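Local coordinates for peptidase S15/CocE/NonD (Thaumarchaeota archaeon SCGC AB-539-E09, PDB 4PF1), which probably acts as a serine aminopeptidase of the alpha/beta-hydrolase fold, cleaving residues from the N-terminal end of peptides, at residues D275-L278 and A279-L283; S302-L305 and Y306-A310; E163-T166 and T167-T171; S264-S267 and F268-Q271; G115-M118 and N119-L122. One frame throughout, in Å; residues are numbered along the deposited sequence.

Contact 1: residues D275-L278 and A279-L283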
loop_
_atom_site.group_PDB
_atom_site.type_symbol
_atom_site.label_atom_id
_atom_site.label_comp_id
_atom_site.label_asym_id
_atom_site.label_seq_id
_atom_site.Cartn_x
_atom_site.Cartn_y
_atom_site.Cartn_z
ATOM N N ASP A 275 2.619 -29.040 32.047
ATOM C CA ASP A 275 3.295 -28.488 33.226
ATOM C C ASP A 275 3.191 -29.467 34.406
ATOM O O ASP A 275 4.181 -29.705 35.094
ATOM C CB ASP A 275 2.707 -27.109 33.603
ATOM C CG ASP A 275 1.233 -27.127 33.965
ATOM O OD1 ASP A 275 0.419 -27.567 33.121
ATOM O OD2 ASP A 275 0.896 -26.702 35.086
ATOM N N LYS A 276 2.002 -30.066 34.600
ATOM C CA LYS A 276 1.746 -31.019 35.679
ATOM C C LYS A 276 2.453 -32.356 35.398
ATOM O O LYS A 276 3.029 -32.944 36.317
ATOM C CB LYS A 276 0.234 -31.216 35.876
ATOM C CG LYS A 276 -0.462 -29.977 36.442
ATOM C CD LYS A 276 -1.981 -30.074 36.354
ATOM C CE LYS A 276 -2.675 -28.847 36.905
ATOM N NZ LYS A 276 -2.548 -27.671 35.999
ATOM N N MET A 277 2.464 -32.793 34.116
ATOM C CA MET A 277 3.121 -34.028 33.670
ATOM C C MET A 277 4.660 -33.932 33.833
ATOM O O MET A 277 5.252 -34.804 34.470
ATOM C CB MET A 277 2.737 -34.342 32.207
ATOM C CG MET A 277 3.147 -35.735 31.742
ATOM S SD MET A 277 4.840 -35.801 31.090
ATOM C CE MET A 277 4.576 -35.179 29.435
ATOM N N LEU A 278 5.297 -32.876 33.267
ATOM C CA LEU A 278 6.758 -32.678 33.345
ATOM C C LEU A 278 7.257 -32.507 34.792
ATOM O O LEU A 278 8.409 -32.845 35.083
ATOM C CB LEU A 278 7.205 -31.474 32.496
ATOM C CG LEU A 278 7.313 -31.716 30.988
ATOM C CD1 LEU A 278 7.139 -30.431 30.221
ATOM C CD2 LEU A 278 8.640 -32.345 30.627
ATOM N N ALA A 279 6.390 -31.996 35.693
ATOM C CA ALA A 279 6.721 -31.810 37.109
ATOM C C ALA A 279 6.882 -33.154 37.821
ATOM O O ALA A 279 7.664 -33.252 38.763
ATOM C CB ALA A 279 5.646 -30.982 37.794
ATOM N N GLN A 280 6.164 -34.195 37.343
ATOM C CA GLN A 280 6.199 -35.555 37.901
ATOM C C GLN A 280 7.328 -36.416 37.282
ATOM O O GLN A 280 7.472 -37.588 37.644
ATOM C CB GLN A 280 4.839 -36.253 37.696
ATOM C CG GLN A 280 3.700 -35.660 38.522
ATOM C CD GLN A 280 2.352 -36.183 38.087
ATOM O OE1 GLN A 280 1.971 -36.106 36.912
ATOM N NE2 GLN A 280 1.581 -36.690 39.038
ATOM N N HIS A 281 8.113 -35.844 36.354
ATOM C CA HIS A 281 9.208 -36.556 35.690
ATOM C C HIS A 281 10.564 -35.888 35.971
ATOM O O HIS A 281 10.600 -34.682 36.220
ATOM C CB HIS A 281 8.957 -36.633 34.177
ATOM C CG HIS A 281 7.936 -37.656 33.799
ATOM N ND1 HIS A 281 8.293 -38.967 33.531
ATOM C CD2 HIS A 281 6.593 -37.535 33.684
ATOM C CE1 HIS A 281 7.164 -39.592 33.244
ATOM N NE2 HIS A 281 6.114 -38.771 33.327
ATOM N N PRO A 282 11.698 -36.638 35.926
ATOM C CA PRO A 282 13.000 -35.999 36.181
ATOM C C PRO A 282 13.363 -34.963 35.118
ATOM O O PRO A 282 13.077 -35.149 33.931
ATOM C CB PRO A 282 13.988 -37.175 36.167
ATOM C CG PRO A 282 13.150 -38.400 36.330
ATOM C CD PRO A 282 11.855 -38.084 35.671
ATOM N N LEU A 283 13.959 -33.851 35.563
ATOM C CA LEU A 283 14.421 -32.765 34.710
ATOM C C LEU A 283 15.933 -32.914 34.541
ATOM O O LEU A 283 16.689 -32.638 35.476
ATOM C CB LEU A 283 14.036 -31.419 35.350
ATOM C CG LEU A 283 14.525 -30.146 34.670
ATOM C CD1 LEU A 283 13.558 -29.692 33.585
ATOM C CD2 LEU A 283 14.715 -29.057 35.687
#

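Contact 2: residues S302-L305 and Y306-A310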
loop_
_atom_site.group_PDB
_atom_site.type_symbol
_atom_site.label_atom_id
_atom_site.label_comp_id
_atom_site.label_asym_id
_atom_site.label_seq_id
_atom_site.Cartn_x
_atom_site.Cartn_y
_atom_site.Cartn_z
ATOM N N SER A 302 4.165 -21.386 28.182
ATOM C CA SER A 302 5.569 -21.086 28.486
ATOM C C SER A 302 5.799 -20.512 29.920
ATOM O O SER A 302 6.633 -21.075 30.634
ATOM C CB SER A 302 6.165 -20.170 27.426
ATOM O OG SER A 302 6.037 -20.762 26.142
ATOM N N PRO A 303 5.067 -19.461 30.402
ATOM C CA PRO A 303 5.302 -18.997 31.786
ATOM C C PRO A 303 4.925 -20.047 32.842
ATOM O O PRO A 303 5.607 -20.146 33.863
ATOM C CB PRO A 303 4.436 -17.744 31.902
ATOM C CG PRO A 303 3.434 -17.862 30.833
ATOM C CD PRO A 303 4.044 -18.637 29.724
ATOM N N LYS A 304 3.867 -20.858 32.582
ATOM C CA LYS A 304 3.458 -21.932 33.500
ATOM C C LYS A 304 4.533 -23.034 33.537
ATOM O O LYS A 304 4.775 -23.613 34.597
ATOM C CB LYS A 304 2.079 -22.511 33.109
ATOM C CG LYS A 304 1.481 -23.475 34.143
ATOM C CD LYS A 304 0.707 -22.751 35.249
ATOM C CE LYS A 304 0.343 -23.664 36.400
ATOM N NZ LYS A 304 -0.732 -24.629 36.045
ATOM N N LEU A 305 5.209 -23.286 32.385
ATOM C CA LEU A 305 6.305 -24.259 32.291
ATOM C C LEU A 305 7.464 -23.846 33.179
ATOM O O LEU A 305 7.934 -24.659 33.969
ATOM C CB LEU A 305 6.798 -24.423 30.842
ATOM C CG LEU A 305 6.074 -25.434 29.971
ATOM C CD1 LEU A 305 6.646 -25.426 28.564
ATOM C CD2 LEU A 305 6.151 -26.844 30.563
ATOM N N TYR A 306 7.912 -22.570 33.074
ATOM C CA TYR A 306 8.995 -22.056 33.915
ATOM C C TYR A 306 8.611 -22.139 35.399
ATOM O O TYR A 306 9.426 -22.569 36.205
ATOM C CB TYR A 306 9.381 -20.607 33.529
ATOM C CG TYR A 306 10.290 -19.937 34.545
ATOM C CD1 TYR A 306 11.647 -20.246 34.609
ATOM C CD2 TYR A 306 9.781 -19.047 35.486
ATOM C CE1 TYR A 306 12.481 -19.654 35.555
ATOM C CE2 TYR A 306 10.601 -18.467 36.453
ATOM C CZ TYR A 306 11.950 -18.777 36.487
ATOM O OH TYR A 306 12.758 -18.197 37.435
ATOM N N LYS A 307 7.365 -21.741 35.746
ATOM C CA LYS A 307 6.861 -21.729 37.126
ATOM C C LYS A 307 6.965 -23.107 37.803
ATOM O O LYS A 307 7.329 -23.177 38.978
ATOM C CB LYS A 307 5.406 -21.225 37.169
ATOM C CG LYS A 307 4.871 -20.988 38.590
ATOM C CD LYS A 307 3.479 -20.337 38.615
ATOM C CE LYS A 307 2.338 -21.302 38.358
ATOM N NZ LYS A 307 2.228 -22.357 39.405
ATOM N N VAL A 308 6.661 -24.191 37.068
ATOM C CA VAL A 308 6.677 -25.544 37.634
ATOM C C VAL A 308 8.078 -26.204 37.543
ATOM O O VAL A 308 8.400 -27.045 38.383
ATOM C CB VAL A 308 5.578 -26.464 37.017
ATOM C CG1 VAL A 308 4.192 -25.833 37.142
ATOM C CG2 VAL A 308 5.883 -26.816 35.560
ATOM N N LEU A 309 8.895 -25.833 36.535
ATOM C CA LEU A 309 10.204 -26.465 36.327
ATOM C C LEU A 309 11.367 -25.708 36.997
ATOM O O LEU A 309 12.415 -26.314 37.229
ATOM C CB LEU A 309 10.491 -26.671 34.825
ATOM C CG LEU A 309 9.525 -27.612 34.067
ATOM C CD1 LEU A 309 9.777 -27.564 32.577
ATOM C CD2 LEU A 309 9.618 -29.052 34.576
ATOM N N ALA A 310 11.181 -24.406 37.331
ATOM C CA ALA A 310 12.215 -23.606 38.012
ATOM C C ALA A 310 12.528 -24.133 39.437
ATOM O O ALA A 310 13.709 -24.221 39.762
ATOM C CB ALA A 310 11.814 -22.140 38.077
#

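Contact 3: residues E163-T166 and T167-T171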
loop_
_atom_site.group_PDB
_atom_site.type_symbol
_atom_site.label_atom_id
_atom_site.label_comp_id
_atom_site.label_asym_id
_atom_site.label_seq_id
_atom_site.Cartn_x
_atom_site.Cartn_y
_atom_site.Cartn_z
ATOM N N GLU A 163 4.881 -28.299 17.509
ATOM C CA GLU A 163 6.291 -28.689 17.401
ATOM C C GLU A 163 7.019 -28.414 18.725
ATOM O O GLU A 163 8.039 -29.034 19.004
ATOM C CB GLU A 163 6.976 -27.961 16.235
ATOM C CG GLU A 163 6.399 -28.335 14.877
ATOM C CD GLU A 163 6.886 -27.518 13.695
ATOM O OE1 GLU A 163 7.740 -26.624 13.888
ATOM O OE2 GLU A 163 6.408 -27.775 12.568
ATOM N N GLY A 164 6.468 -27.502 19.528
ATOM C CA GLY A 164 6.961 -27.196 20.864
ATOM C C GLY A 164 6.525 -28.267 21.842
ATOM O O GLY A 164 7.284 -28.640 22.737
ATOM N N TYR A 165 5.293 -28.785 21.652
ATOM C CA TYR A 165 4.726 -29.884 22.438
ATOM C C TYR A 165 5.550 -31.155 22.201
ATOM O O TYR A 165 5.881 -31.849 23.159
ATOM C CB TYR A 165 3.236 -30.101 22.072
ATOM C CG TYR A 165 2.648 -31.413 22.550
ATOM C CD1 TYR A 165 2.116 -31.538 23.828
ATOM C CD2 TYR A 165 2.581 -32.519 21.704
ATOM C CE1 TYR A 165 1.568 -32.741 24.270
ATOM C CE2 TYR A 165 2.051 -33.733 22.142
ATOM C CZ TYR A 165 1.533 -33.835 23.422
ATOM O OH TYR A 165 0.977 -35.013 23.857
ATOM N N THR A 166 5.905 -31.441 20.925
ATOM C CA THR A 166 6.709 -32.625 20.587
ATOM C C THR A 166 8.129 -32.476 21.140
ATOM O O THR A 166 8.712 -33.470 21.557
ATOM C CB THR A 166 6.710 -32.911 19.081
ATOM O OG1 THR A 166 7.285 -31.812 18.384
ATOM C CG2 THR A 166 5.319 -33.221 18.538
ATOM N N THR A 167 8.658 -31.223 21.193
ATOM C CA THR A 167 9.979 -30.902 21.758
ATOM C C THR A 167 9.996 -31.266 23.259
ATOM O O THR A 167 10.968 -31.856 23.737
ATOM C CB THR A 167 10.311 -29.409 21.508
ATOM O OG1 THR A 167 10.503 -29.196 20.108
ATOM C CG2 THR A 167 11.545 -28.936 22.270
ATOM N N LEU A 168 8.908 -30.934 23.989
ATOM C CA LEU A 168 8.773 -31.258 25.412
ATOM C C LEU A 168 8.734 -32.772 25.632
ATOM O O LEU A 168 9.290 -33.265 26.617
ATOM C CB LEU A 168 7.506 -30.618 26.005
ATOM C CG LEU A 168 7.464 -29.093 26.084
ATOM C CD1 LEU A 168 6.069 -28.619 26.426
ATOM C CD2 LEU A 168 8.476 -28.554 27.100
ATOM N N MET A 169 8.092 -33.511 24.700
ATOM C CA MET A 169 7.976 -34.971 24.781
ATOM C C MET A 169 9.339 -35.671 24.579
ATOM O O MET A 169 9.496 -36.812 25.005
ATOM C CB MET A 169 6.941 -35.493 23.776
ATOM C CG MET A 169 5.498 -35.251 24.209
ATOM S SD MET A 169 5.024 -36.254 25.642
ATOM C CE MET A 169 3.364 -35.785 25.821
ATOM N N CYS A 170 10.334 -34.966 23.981
ATOM C CA CYS A 170 11.697 -35.491 23.779
ATOM C C CYS A 170 12.423 -35.652 25.126
ATOM O O CYS A 170 13.340 -36.471 25.234
ATOM C CB CYS A 170 12.496 -34.591 22.837
ATOM S SG CYS A 170 11.794 -34.433 21.172
ATOM N N THR A 171 12.023 -34.856 26.138
ATOM C CA THR A 171 12.651 -34.818 27.464
ATOM C C THR A 171 12.143 -35.936 28.407
ATOM O O THR A 171 12.696 -36.096 29.496
ATOM C CB THR A 171 12.470 -33.429 28.110
ATOM O OG1 THR A 171 11.118 -33.263 28.536
ATOM C CG2 THR A 171 12.875 -32.296 27.191
#

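Contact 4: residues S264-S267 and F268-Q271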
loop_
_atom_site.group_PDB
_atom_site.type_symbol
_atom_site.label_atom_id
_atom_site.label_comp_id
_atom_site.label_asym_id
_atom_site.label_seq_id
_atom_site.Cartn_x
_atom_site.Cartn_y
_atom_site.Cartn_z
ATOM N N SER A 264 -15.640 -29.702 30.528
ATOM C CA SER A 264 -15.051 -29.297 31.808
ATOM C C SER A 264 -13.622 -29.849 31.973
ATOM O O SER A 264 -13.242 -30.798 31.285
ATOM C CB SER A 264 -15.931 -29.752 32.968
ATOM O OG SER A 264 -15.828 -31.149 33.183
ATOM N N TYR A 265 -12.847 -29.257 32.903
ATOM C CA TYR A 265 -11.463 -29.642 33.201
ATOM C C TYR A 265 -11.441 -30.955 34.005
ATOM O O TYR A 265 -10.996 -30.975 35.156
ATOM C CB TYR A 265 -10.758 -28.498 33.969
ATOM C CG TYR A 265 -9.245 -28.581 34.013
ATOM C CD1 TYR A 265 -8.490 -28.555 32.843
ATOM C CD2 TYR A 265 -8.564 -28.587 35.227
ATOM C CE1 TYR A 265 -7.098 -28.592 32.878
ATOM C CE2 TYR A 265 -7.171 -28.623 35.275
ATOM C CZ TYR A 265 -6.441 -28.624 34.097
ATOM O OH TYR A 265 -5.069 -28.659 34.134
ATOM N N ASP A 266 -11.929 -32.053 33.387
ATOM C CA ASP A 266 -12.002 -33.365 34.031
ATOM C C ASP A 266 -10.665 -34.120 33.914
ATOM O O ASP A 266 -9.653 -33.515 33.543
ATOM C CB ASP A 266 -13.170 -34.202 33.454
ATOM C CG ASP A 266 -13.196 -34.375 31.940
ATOM O OD1 ASP A 266 -12.125 -34.239 31.304
ATOM O OD2 ASP A 266 -14.273 -34.690 31.400
ATOM N N SER A 267 -10.667 -35.438 34.235
ATOM C CA SER A 267 -9.484 -36.306 34.200
ATOM C C SER A 267 -8.770 -36.276 32.842
ATOM O O SER A 267 -7.545 -36.355 32.810
ATOM C CB SER A 267 -9.863 -37.742 34.551
ATOM O OG SER A 267 -10.742 -38.299 33.586
ATOM N N PHE A 268 -9.534 -36.151 31.727
ATOM C CA PHE A 268 -8.993 -36.115 30.362
ATOM C C PHE A 268 -8.013 -34.948 30.163
ATOM O O PHE A 268 -6.966 -35.129 29.535
ATOM C CB PHE A 268 -10.136 -36.032 29.324
ATOM C CG PHE A 268 -9.690 -35.852 27.889
ATOM C CD1 PHE A 268 -9.252 -36.937 27.138
ATOM C CD2 PHE A 268 -9.733 -34.602 27.281
ATOM C CE1 PHE A 268 -8.836 -36.769 25.812
ATOM C CE2 PHE A 268 -9.316 -34.435 25.956
ATOM C CZ PHE A 268 -8.879 -35.521 25.228
ATOM N N TRP A 269 -8.366 -33.753 30.671
ATOM C CA TRP A 269 -7.542 -32.556 30.520
ATOM C C TRP A 269 -6.487 -32.443 31.619
ATOM O O TRP A 269 -5.373 -31.994 31.345
ATOM C CB TRP A 269 -8.419 -31.299 30.490
ATOM C CG TRP A 269 -9.325 -31.210 29.296
ATOM C CD1 TRP A 269 -10.688 -31.253 29.296
ATOM C CD2 TRP A 269 -8.928 -31.045 27.924
ATOM N NE1 TRP A 269 -11.167 -31.127 28.011
ATOM C CE2 TRP A 269 -10.108 -30.988 27.150
ATOM C CE3 TRP A 269 -7.685 -30.915 27.276
ATOM C CZ2 TRP A 269 -10.085 -30.826 25.759
ATOM C CZ3 TRP A 269 -7.664 -30.756 25.896
ATOM C CH2 TRP A 269 -8.851 -30.718 25.152
ATOM N N GLN A 270 -6.831 -32.845 32.859
ATOM C CA GLN A 270 -5.912 -32.794 34.003
ATOM C C GLN A 270 -4.676 -33.693 33.777
ATOM O O GLN A 270 -3.557 -33.275 34.084
ATOM C CB GLN A 270 -6.635 -33.191 35.301
ATOM C CG GLN A 270 -7.648 -32.152 35.777
ATOM C CD GLN A 270 -8.249 -32.506 37.109
ATOM O OE1 GLN A 270 -7.597 -32.416 38.151
ATOM N NE2 GLN A 270 -9.521 -32.884 37.110
ATOM N N GLN A 271 -4.880 -34.899 33.200
ATOM C CA GLN A 271 -3.807 -35.868 32.917
ATOM C C GLN A 271 -2.913 -35.444 31.737
ATOM O O GLN A 271 -1.802 -35.968 31.603
ATOM C CB GLN A 271 -4.400 -37.254 32.622
ATOM C CG GLN A 271 -4.839 -38.025 33.859
ATOM C CD GLN A 271 -5.496 -39.335 33.493
ATOM O OE1 GLN A 271 -4.919 -40.186 32.805
ATOM N NE2 GLN A 271 -6.717 -39.532 33.961
#

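Contact 5: residues G115-M118 and N119-L122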
loop_
_atom_site.group_PDB
_atom_site.type_symbol
_atom_site.label_atom_id
_atom_site.label_comp_id
_atom_site.label_asym_id
_atom_site.label_seq_id
_atom_site.Cartn_x
_atom_site.Cartn_y
_atom_site.Cartn_z
ATOM N N GLY A 115 -1.728 -44.562 13.268
ATOM C CA GLY A 115 -2.915 -43.794 13.612
ATOM C C GLY A 115 -2.566 -42.441 14.186
ATOM O O GLY A 115 -1.481 -42.262 14.757
ATOM N N TYR A 116 -3.468 -41.466 14.028
ATOM C CA TYR A 116 -3.195 -40.136 14.539
ATOM C C TYR A 116 -4.112 -39.777 15.698
ATOM O O TYR A 116 -5.335 -39.755 15.553
ATOM C CB TYR A 116 -3.272 -39.072 13.428
ATOM C CG TYR A 116 -3.017 -37.665 13.929
ATOM C CD1 TYR A 116 -1.771 -37.297 14.427
ATOM C CD2 TYR A 116 -4.043 -36.726 13.977
ATOM C CE1 TYR A 116 -1.543 -36.020 14.933
ATOM C CE2 TYR A 116 -3.825 -35.442 14.476
ATOM C CZ TYR A 116 -2.570 -35.092 14.948
ATOM O OH TYR A 116 -2.343 -33.834 15.442
ATOM N N MET A 117 -3.498 -39.484 16.851
ATOM C CA MET A 117 -4.175 -39.031 18.058
ATOM C C MET A 117 -3.706 -37.617 18.349
ATOM O O MET A 117 -2.503 -37.411 18.539
ATOM C CB MET A 117 -3.868 -39.969 19.242
ATOM C CG MET A 117 -4.685 -41.246 19.244
ATOM S SD MET A 117 -4.147 -42.401 20.537
ATOM C CE MET A 117 -4.890 -41.643 21.981
ATOM N N MET A 118 -4.633 -36.632 18.308
ATOM C CA MET A 118 -4.347 -35.209 18.555
ATOM C C MET A 118 -3.527 -35.054 19.837
ATOM O O MET A 118 -3.986 -35.466 20.897
ATOM C CB MET A 118 -5.666 -34.406 18.652
ATOM C CG MET A 118 -5.477 -32.925 19.005
ATOM S SD MET A 118 -4.845 -31.918 17.647
ATOM C CE MET A 118 -6.259 -31.952 16.516
ATOM N N ASN A 119 -2.297 -34.494 19.723
ATOM C CA ASN A 119 -1.365 -34.301 20.848
ATOM C C ASN A 119 -1.270 -35.585 21.677
ATOM O O ASN A 119 -1.513 -35.559 22.890
ATOM C CB ASN A 119 -1.794 -33.110 21.731
ATOM C CG ASN A 119 -1.824 -31.790 21.019
ATOM O OD1 ASN A 119 -2.893 -31.262 20.705
ATOM N ND2 ASN A 119 -0.653 -31.202 20.791
ATOM N N LYS A 120 -0.989 -36.725 21.000
ATOM C CA LYS A 120 -0.932 -38.057 21.609
ATOM C C LYS A 120 -0.214 -38.015 22.967
ATOM O O LYS A 120 0.950 -37.610 23.033
ATOM C CB LYS A 120 -0.252 -39.063 20.666
ATOM C CG LYS A 120 -0.544 -40.511 21.019
ATOM C CD LYS A 120 0.291 -41.454 20.198
ATOM C CE LYS A 120 -0.117 -42.885 20.420
ATOM N NZ LYS A 120 0.725 -43.826 19.634
ATOM N N PRO A 121 -0.925 -38.345 24.073
ATOM C CA PRO A 121 -0.278 -38.296 25.393
ATOM C C PRO A 121 0.620 -39.506 25.639
ATOM O O PRO A 121 0.647 -40.430 24.823
ATOM C CB PRO A 121 -1.464 -38.269 26.361
ATOM C CG PRO A 121 -2.555 -38.986 25.645
ATOM C CD PRO A 121 -2.326 -38.815 24.166
ATOM N N LEU A 122 1.341 -39.511 26.778
ATOM C CA LEU A 122 2.204 -40.622 27.178
ATOM C C LEU A 122 1.396 -41.893 27.399
ATOM O O LEU A 122 0.222 -41.808 27.777
ATOM C CB LEU A 122 2.955 -40.284 28.481
ATOM C CG LEU A 122 4.103 -39.275 28.422
ATOM C CD1 LEU A 122 4.741 -39.149 29.777
ATOM C CD2 LEU A 122 5.172 -39.684 27.404
HETATM O O HOH W 1 -1.185 -43.857 17.413
#

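Contact 1: residues D275-L278 and A279-L283
Two groups converge on the carbonyl oxygen of Met-277. Gln-280 N donates to Met-277 O over 3.1 Å, arriving from above the carbonyl plane. The imidazole of His-281 turns its edge to the same oxygen, with CD2 3.1 Å from Met-277 O and near the ring plane. The ring reaches it because CG of His-281 stands opposite its own carbonyl carbon (chi1 -76°), which sends the imidazole back toward the helix. There it also meets the Met-277 side chain, whose bends at chi2 and chi3 bring SD to 3.6 Å from His-281 CD2, at a slant to the ring. With an alanine here, the thioether of Met-277 would probably lose the ring on one side, and a gap would be left there.

The backbone bonds shorten in reach along the segment. Ala-279 N still donates to Asp-275 O, four residues back, whereas Gln-280 N and, weakly, His-281 N (3.3 Å to Leu-278 O) reach back only three. This tightening to a 3-10-like spacing is characteristic of a last helical turn, here that of helix 274-279, from which the chain leaves toward strand 287-292 of the alpha/beta-hydrolase sheet.

Contact 2: residues S302-L305 and Y306-A310
Tyr-306 N donates to Ser-302 O over 3.1 Å, nearly along the C=O axis, and among the backbone bonds Lys-307 N follows to Pro-303 O at 3.0 Å. Val-308 N and Leu-309 N continue the four-residue ladder to Lys-304 O and Leu-305 O. Leu-305 O also takes a weak second bond from Val-308 N at 3.4 Å.

Among apolar contacts, Leu-305 and Leu-309 lie one turn apart, and Leu-305 CD2 comes to 4.2 Å from Leu-309 CD1. Both leucines reach Leu-278 of helix 274-279 and strand 287-292, so together they form an inward-facing ridge. The aromatic ring of Tyr-306 receives Ala-310 CB over one face, 3.6 Å above the plane and displaced toward the rim. The same ring meets Phe-321 with nearly parallel planes, and its hydroxyl is held by Asp-390.

The charged side chains touch through their carbons. CE of Lys-304 lies 3.7 Å from CE of Lys-307. Lys-304 NZ and Lys-307 NZ stay 5.0 Å apart. Bends at chi2 (85°) and chi4 (-72°) carry Lys-304 NZ away to Tyr-300 OH and to a salt bridge with Asp-275, whose carboxylate would be expected to offset the like charges gathered nearby.

The i to i+4 bonds mark an alpha helix, and the apolar leucine side set against the lysines makes it amphipathic; helix 301-309 is the crossover of the beta-alpha-beta unit joining strands 287-292 and 319-324 in the alpha/beta-hydrolase core.

Contact 3: residues E163-T166 and T167-T171
In the helix that follows the probable nucleophile elbow of this alpha/beta-hydrolase, where Ser-161 is the likely serine, Thr-167 folds back onto Glu-163. Thr-167 OG1 donates to Glu-163 O over a short 2.7 Å, and Thr-167 N adds a second bond to the same oxygen at 3.2 Å. The hydroxyl comes in only 16° from the carbonyl plane and the amide from well above it, so the two donors occupy different approaches. Placing OG1 opposite the carbonyl carbon of its own residue (chi1 -68°) aims the hydroxyl back along the helix, so a polar group in a buried setting is satisfied within the turn.

The other side of the helix carries a Met-aromatic contact. Met-169 CG sits over one face of the Tyr-165 ring, 4.2 Å above the plane and off toward the rim, and the bend at chi2 turns the chain along the ring until CE is 3.6 Å from Tyr-165 CZ. The sulfur stays more distant, SD lying 5.4 Å from the ring centroid. Tyr-165 OH is hydrogen-bonded to Lys-120 O, which holds the ring from its far end, and a glycerol, probably from the crystallisation liquor, lies next to this side chain and may mark a pocket. At the end of the segment Thr-171 repeats the threonine theme, with OG1 donating in the carbonyl plane to Leu-168 O at 2.7 Å.

Helix 162-169 is the crossover between parallel strands 154-160 and 178-184: Thr-167 and Leu-168 pack on the latter, Tyr-165, Leu-168 and Met-169 on helix 274-279, and Thr-166 and Met-169 on helix 133-147.

Contact 4: residues S264-S267 and F268-Q271
Gln-270 lays its side chain across the face of the Tyr-265 ring. Its CG lies 4.0 Å from the Tyr-265 ring centroid, 27° off the ring normal, in a CH-pi contact. The chain beyond CG is extended, so the amide continues past the ring with its plane only 19° from that of the ring, and NE2 gives a weak bond to Tyr-265 O at 3.1 Å. Tyr-265 reaches this position with CG trans to the backbone N (chi1 -164°), and its CD1 then rests 3.6 Å from Trp-269 CB. Its hydroxyl goes on to Asp-189. With a serine here, Gln-270 CG and Trp-269 CB would probably lose the ring they both rest against, and Asp-189 the hydroxyl bonded to it.

Asp-266 is the N-cap of helix 267-270. Its CG sits between the backbone N and the carbonyl carbon, which brings OD1 to Phe-268 N in a weak capping bond of 3.2 Å, while OD2 is taken by His-262. Just before the cap, Tyr-265 is the centre of an inverse gamma turn, and this bend delivers the chain to the helix start. Asp-266 O in turn receives Gln-270 N at 3.0 Å, nearly straight.

The two large aromatics of the turn are set against each other. Phe-268 CD2 lies 3.6 Å above the plane of the Trp-269 ring, over its centre, and Trp-269 NE1 lies at the edge of the Phe-268 ring. The pyrrole edge of the indole faces back down the chain: Trp-269 CD1 is 3.3 Å from Ser-264 O, and Trp-269 NE1 is hydrogen-bonded to His-262 O.

Contact 5: residues G115-M118 and N119-L122
The flat amide of Asn-119 runs beside Met-118 with both side chains pointing the same way, and Asn-119 OD1 lies 3.5 Å from Met-118 CG. The second flat group, the Tyr-116 ring, turns one face to the backbone of Met-118, whose N stands 4.1 Å above the plane toward the rim. At the far end of the ring Tyr-116 OH comes to 4.3 Å from Asn-119 N, and Tyr-162 OH links the two, hydrogen-bonded to both.

Between these residues the chain makes a beta turn. Met-117 O and Lys-120 N are 3.0 Å apart, Met-118 is in the polyproline region, and Asn-119 takes the left-handed region (phi 47°, psi 52°), so the pattern resembles type II with a displaced third residue. A neighbouring subunit reaches the turn, where its Asp-18 bonds to Met-118 N.

Across the turn Met-117 and Lys-120 cross at a slant on their aliphatic parts. CB of Met-117 is 3.8 Å from CG of Lys-120, and SD of Met-117 is 4.1 Å from CE of Lys-120. Fully stretched, the lysine carries NZ on to Thr-131 O and Thr-129 OG1, and a water accepts from Lys-120 NZ at 2.9 Å while donating to Gly-115 O at 3.1 Å.

From the N terminus the order is contact 5, contact 3, contact 4, contact 1 and contact 2. Each is a local contact within eight or nine consecutive residues, so none nests in or crosses another, and contact 5 alone closes a loop outside any helix. Folding then brings these segments together. Leu-122, at the end of contact 5, is packed by Met-169 of contact 3 and by Met-277 of contact 1. Contact 1 is the hub: Leu-278 also packs against Leu-168 of contact 3, Asp-275 against Val-308 of contact 2, and Lys-276 approaches Tyr-265 of contact 4. Two beta-alpha-beta crossovers and the helical segments between them are thereby tied to one another beside the central sheet.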